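Local coordinates for TetR/AcrR family transcriptional regulator (Bradyrhizobium diazoefficiens, PDB 6G8G), which probably represses transcription as a TetR-family DNA-binding regulator and responds to flavonoids such as genistein, which is bound in its C-terminal domain, at residues Val53-Ala56 with Thr57-Tyr61; Leu174-Gly177 with Glu178-Leu182. One frame throughout, in Å; residues are numbered along the deposited sequence.

Contact 1 (Val53-Ala56 with Thr57-Tyr61); sequences VSKA and TLYAY
Ser54 and Thr57 share a hydrogen bond between their hydroxyls across the first turn of helix 55-61, Ser54 OG to Thr57 OG1 at 2.8 Å. Serine suits the N-cap because a hydroxyl on a single CB can reach the polar groups of the first turn, here the Thr57 hydroxyl: chi1 of 63° places OG between the backbone N and the carbonyl carbon. Thr57 meets it with OG1 beside its own backbone N, chi1 -55°.

The backbone continues the turn through three i to i+4 bonds. Leu58 N gives its hydrogen to Ser54 O at 3.0 Å, nearly straight at 168°; Tyr59 N bonds to Lys55 O, and Ala60 N to Ala56 O. Lys55 O also lies by the edge of the Tyr59 ring.

Apolar contacts complete the start. Val53 CB lies 4.0 Å from Thr57 CB, and Val53 CG2 approaches Leu58 CB at 4.3 Å, so the short branched side chain packs loosely on both from the residue before the cap. Leu58, a buried residue, continues this apolar side onto Met44 and Ala48 of helix 44-51.

Two short helices joined by a tight turn, the second started by a serine cap, make the helix-turn-helix of TetR-family regulators, in which helix 55-61 is the recognition helix and would be expected to enter the DNA major groove.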
loop_
_atom_site.group_PDB
_atom_site.type_symbol
_atom_site.label_atom_id
_atom_site.label_comp_id
_atom_site.label_asym_id
_atom_site.label_seq_id
_atom_site.Cartn_x
_atom_site.Cartn_y
_atom_site.Cartn_z
ATOM N N VAL A 53 12.603 -12.720 33.922
ATOM C CA VAL A 53 13.262 -11.679 34.695
ATOM C C VAL A 53 12.254 -11.035 35.625
ATOM O O VAL A 53 11.048 -11.204 35.459
ATOM C CB VAL A 53 13.829 -10.577 33.789
ATOM C CG1 VAL A 53 14.890 -11.134 32.876
ATOM C CG2 VAL A 53 12.732 -9.944 32.956
ATOM N N SER A 54 12.746 -10.278 36.593
ATOM C CA SER A 54 11.861 -9.555 37.482
ATOM C C SER A 54 11.412 -8.305 36.758
ATOM O O SER A 54 12.112 -7.787 35.871
ATOM C CB SER A 54 12.587 -9.187 38.774
ATOM O OG SER A 54 13.672 -8.320 38.489
ATOM N N LYS A 55 10.259 -7.793 37.162
ATOM C CA LYS A 55 9.852 -6.487 36.696
ATOM C C LYS A 55 10.925 -5.428 36.930
ATOM O O LYS A 55 11.065 -4.516 36.129
ATOM C CB LYS A 55 8.506 -6.069 37.295
ATOM C CG LYS A 55 7.378 -6.448 36.361
ATOM C CD LYS A 55 6.059 -6.560 37.001
ATOM C CE LYS A 55 5.786 -5.430 37.963
ATOM N NZ LYS A 55 4.445 -5.616 38.562
ATOM N N ALA A 56 11.663 -5.523 38.030
ATOM C CA ALA A 56 12.697 -4.523 38.316
ATOM C C ALA A 56 13.715 -4.521 37.202
ATOM O O ALA A 56 14.078 -3.452 36.681
ATOM C CB ALA A 56 13.368 -4.809 39.647
ATOM N N THR A 57 14.166 -5.724 36.836
ATOM C CA THR A 57 15.186 -5.898 35.811
ATOM C C THR A 57 14.664 -5.320 34.498
ATOM O O THR A 57 15.346 -4.539 33.821
ATOM C CB THR A 57 15.524 -7.382 35.610
ATOM O OG1 THR A 57 15.889 -7.959 36.853
ATOM C CG2 THR A 57 16.682 -7.555 34.641
ATOM N N LEU A 58 13.434 -5.679 34.176
ATOM C CA LEU A 58 12.806 -5.240 32.947
ATOM C C LEU A 58 12.671 -3.727 32.804
ATOM O O LEU A 58 13.062 -3.124 31.791
ATOM C CB LEU A 58 11.418 -5.839 32.860
ATOM C CG LEU A 58 10.608 -5.459 31.633
ATOM C CD1 LEU A 58 11.406 -5.774 30.383
ATOM C CD2 LEU A 58 9.277 -6.185 31.614
ATOM N N TYR A 59 12.114 -3.121 33.832
ATOM C CA TYR A 59 11.932 -1.683 33.855
ATOM C C TYR A 59 13.239 -0.885 33.992
ATOM O O TYR A 59 13.305 0.274 33.537
ATOM C CB TYR A 59 10.962 -1.312 34.960
ATOM C CG TYR A 59 9.496 -1.418 34.562
ATOM C CD1 TYR A 59 8.924 -0.472 33.700
ATOM C CD2 TYR A 59 8.686 -2.417 35.066
ATOM C CE1 TYR A 59 7.603 -0.548 33.339
ATOM C CE2 TYR A 59 7.363 -2.499 34.704
ATOM C CZ TYR A 59 6.822 -1.556 33.842
ATOM O OH TYR A 59 5.492 -1.568 33.473
ATOM N N ALA A 60 14.286 -1.522 34.516
ATOM C CA ALA A 60 15.638 -0.946 34.458
ATOM C C ALA A 60 16.172 -0.808 33.027
ATOM O O ALA A 60 16.883 0.149 32.716
ATOM C CB ALA A 60 16.599 -1.769 35.275
ATOM N N TYR A 61 15.865 -1.767 32.161
ATOM C CA TYR A 61 16.314 -1.691 30.774
ATOM C C TYR A 61 15.393 -0.880 29.928
ATOM O O TYR A 61 15.833 -0.260 28.978
ATOM C CB TYR A 61 16.470 -3.086 30.171
ATOM C CG TYR A 61 17.654 -3.706 30.817
ATOM C CD1 TYR A 61 18.944 -3.347 30.450
ATOM C CD2 TYR A 61 17.484 -4.549 31.880
ATOM C CE1 TYR A 61 20.040 -3.887 31.102
ATOM C CE2 TYR A 61 18.560 -5.100 32.537
ATOM C CZ TYR A 61 19.839 -4.774 32.147
ATOM O OH TYR A 61 20.907 -5.336 32.804
#

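Contact 2 (Leu174-Gly177 with Glu178-Leu182); sequences LVRG and ELPLL. With GEN (genistein), chain G.
Leu179 N returns to Arg176 O with a bond of 3.0 Å that closes the type II' beta turn separating helix 164-176 from helix 179-185. Gly177 takes the second position of this turn with phi 44°, a positive value that glycine adopts readily, as expected at that position of a type II' turn.

Pro180 fits the first turn of the new helix, where a backbone N-H is not needed for the i to i+4 pattern. Its ring crosses the Arg176 chain at about a right angle, CG against Arg176 CG at 3.4 Å. Arginine suits the place because its methylenes pack on the proline while its guanidinium binds elsewhere: NH1 is hydrogen-bonded to Tyr104 OH and NH2 weakly to Gly177 O of the second subunit. Arg176 CG, anti to the backbone N (chi1 -178°), meets the proline ring; beyond CD the chain bends at chi3 and carries the guanidinium on toward Tyr104, with Pro180 CG near its plane, off its edge.

Leu179 lays its branch along the end of the preceding helix, CD1 3.6 Å from Arg176 O. Glu178 extends to the second subunit, where OE2 is hydrogen-bonded to the OH of its Tyr135.

Genistein is covered from the same side by two apolar residues. Pro180 CB lies 3.6 Å from C11 of its hydroxyphenyl ring, and Leu181 sits over a face of the dihydroxylated ring, its CD1 3.5 Å from genistein C1 and its CD2 3.7 Å from genistein C3.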
loop_
_atom_site.group_PDB
_atom_site.type_symbol
_atom_site.label_atom_id
_atom_site.label_comp_id
_atom_site.label_asym_id
_atom_site.label_seq_id
_atom_site.Cartn_x
_atom_site.Cartn_y
_atom_site.Cartn_z
ATOM N N LEU A 174 6.862 3.915 -8.939
ATOM C CA LEU A 174 6.754 3.275 -10.233
ATOM C C LEU A 174 7.067 1.793 -10.186
ATOM O O LEU A 174 6.348 0.982 -10.728
ATOM C CB LEU A 174 7.674 3.923 -11.236
ATOM C CG LEU A 174 7.185 5.307 -11.609
ATOM C CD1 LEU A 174 8.275 6.073 -12.320
ATOM C CD2 LEU A 174 5.939 5.204 -12.483
ATOM N N VAL A 175 8.143 1.454 -9.518
ATOM C CA VAL A 175 8.680 0.113 -9.506
ATOM C C VAL A 175 7.797 -0.771 -8.655
ATOM O O VAL A 175 7.575 -1.942 -8.944
ATOM C CB VAL A 175 10.111 0.195 -8.962
ATOM C CG1 VAL A 175 10.436 -0.956 -8.042
ATOM C CG2 VAL A 175 11.079 0.236 -10.113
ATOM N N ARG A 176 7.325 -0.193 -7.568
ATOM C CA ARG A 176 6.466 -0.893 -6.621
ATOM C C ARG A 176 5.109 -1.096 -7.251
ATOM O O ARG A 176 4.513 -2.132 -7.128
ATOM C CB ARG A 176 6.343 0.004 -5.379
ATOM C CG ARG A 176 5.540 -0.536 -4.243
ATOM C CD ARG A 176 5.725 0.339 -3.031
ATOM N NE ARG A 176 5.041 1.610 -3.174
ATOM C CZ ARG A 176 5.604 2.805 -3.061
ATOM N NH1 ARG A 176 6.890 2.931 -2.813
ATOM N NH2 ARG A 176 4.870 3.886 -3.191
ATOM N N GLY A 177 4.631 -0.057 -7.913
ATOM C CA GLY A 177 3.327 -0.020 -8.523
ATOM C C GLY A 177 2.241 -0.585 -7.656
ATOM O O GLY A 177 1.914 -0.066 -6.601
ATOM N N GLU A 178 1.759 -1.714 -8.115
ATOM C CA GLU A 178 0.554 -2.325 -7.663
ATOM C C GLU A 178 0.868 -3.565 -6.820
ATOM O O GLU A 178 -0.041 -4.228 -6.338
ATOM C CB GLU A 178 -0.120 -2.827 -8.915
ATOM C CG GLU A 178 -1.555 -2.483 -9.095
ATOM C CD GLU A 178 -2.143 -3.312 -10.239
ATOM O OE1 GLU A 178 -1.389 -4.049 -10.955
ATOM O OE2 GLU A 178 -3.382 -3.216 -10.395
ATOM N N LEU A 179 2.147 -3.948 -6.722
ATOM C CA LEU A 179 2.478 -5.259 -6.232
ATOM C C LEU A 179 2.143 -5.408 -4.789
ATOM O O LEU A 179 1.711 -6.464 -4.387
ATOM C CB LEU A 179 3.940 -5.629 -6.480
ATOM C CG LEU A 179 4.339 -5.514 -7.951
ATOM C CD1 LEU A 179 5.840 -5.337 -8.060
ATOM C CD2 LEU A 179 3.906 -6.760 -8.734
ATOM N N PRO A 180 2.324 -4.363 -4.008
ATOM C CA PRO A 180 2.040 -4.549 -2.599
ATOM C C PRO A 180 0.603 -5.018 -2.390
ATOM O O PRO A 180 0.345 -5.886 -1.574
ATOM C CB PRO A 180 2.216 -3.156 -2.020
ATOM C CG PRO A 180 3.079 -2.422 -2.970
ATOM C CD PRO A 180 2.913 -3.049 -4.310
ATOM N N LEU A 181 -0.312 -4.429 -3.149
ATOM C CA LEU A 181 -1.718 -4.795 -3.126
ATOM C C LEU A 181 -1.944 -6.217 -3.586
ATOM O O LEU A 181 -2.593 -6.996 -2.900
ATOM C CB LEU A 181 -2.543 -3.873 -4.040
ATOM C CG LEU A 181 -4.027 -4.272 -4.126
ATOM C CD1 LEU A 181 -4.728 -3.960 -2.811
ATOM C CD2 LEU A 181 -4.680 -3.554 -5.273
ATOM N N LEU A 182 -1.389 -6.567 -4.738
ATOM C CA LEU A 182 -1.498 -7.933 -5.222
ATOM C C LEU A 182 -0.985 -8.977 -4.201
ATOM O O LEU A 182 -1.608 -10.003 -3.971
ATOM C CB LEU A 182 -0.737 -8.053 -6.514
ATOM C CG LEU A 182 -1.387 -7.239 -7.631
ATOM C CD1 LEU A 182 -0.534 -7.180 -8.889
ATOM C CD2 LEU A 182 -2.726 -7.846 -7.989
HETATM C C1 GEN G . -5.265 -0.722 -1.609
HETATM C C2 GEN G . -5.602 -0.351 -2.956
HETATM O O2 GEN G . -6.910 -0.248 -3.376
HETATM C C3 GEN G . -4.652 -0.061 -3.937
HETATM C C4 GEN G . -3.319 -0.135 -3.626
HETATM O O4 GEN G . -2.451 0.153 -4.631
HETATM C C5 GEN G . -2.921 -0.537 -2.230
HETATM C C6 GEN G . -1.514 -0.642 -1.835
HETATM O O6 GEN G . -0.660 -0.363 -2.721
HETATM C C7 GEN G . -1.196 -1.116 -0.424
HETATM C C8 GEN G . -2.245 -1.349 0.518
HETATM O O9 GEN G . -3.541 -1.234 0.150
HETATM C C10 GEN G . -3.928 -0.843 -1.162
HETATM C C11 GEN G . 0.229 -1.015 0.035
HETATM C C12 GEN G . 0.801 -1.594 1.186
HETATM C C13 GEN G . 2.131 -1.209 1.516
HETATM C C14 GEN G . 2.841 -0.205 0.788
HETATM O O14 GEN G . 4.119 0.163 1.120
HETATM C C15 GEN G . 2.247 0.440 -0.292
HETATM C C16 GEN G . 0.961 0.055 -0.619
#

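In the fold
The two contacts lie in the two functional parts of the regulator: contact 1 in the helix-turn-helix region, and contact 2 along the genistein pocket in the C-terminal domain. Their centres are about 43 Å apart, their nearest atoms about 33 Å, and they fall on opposite sides of the chain's centre, so an effect of ligand on DNA binding would have to be relayed over that distance, probably through the intervening helices. Phe108 of helix 93-109, which also lines the pocket, touches both Arg176 and Pro180. Contact 2 also meets the second subunit, whereas no other chain of the assembly touches contact 1. This separation is consistent with allosteric induction, as in other TetR-family repressors.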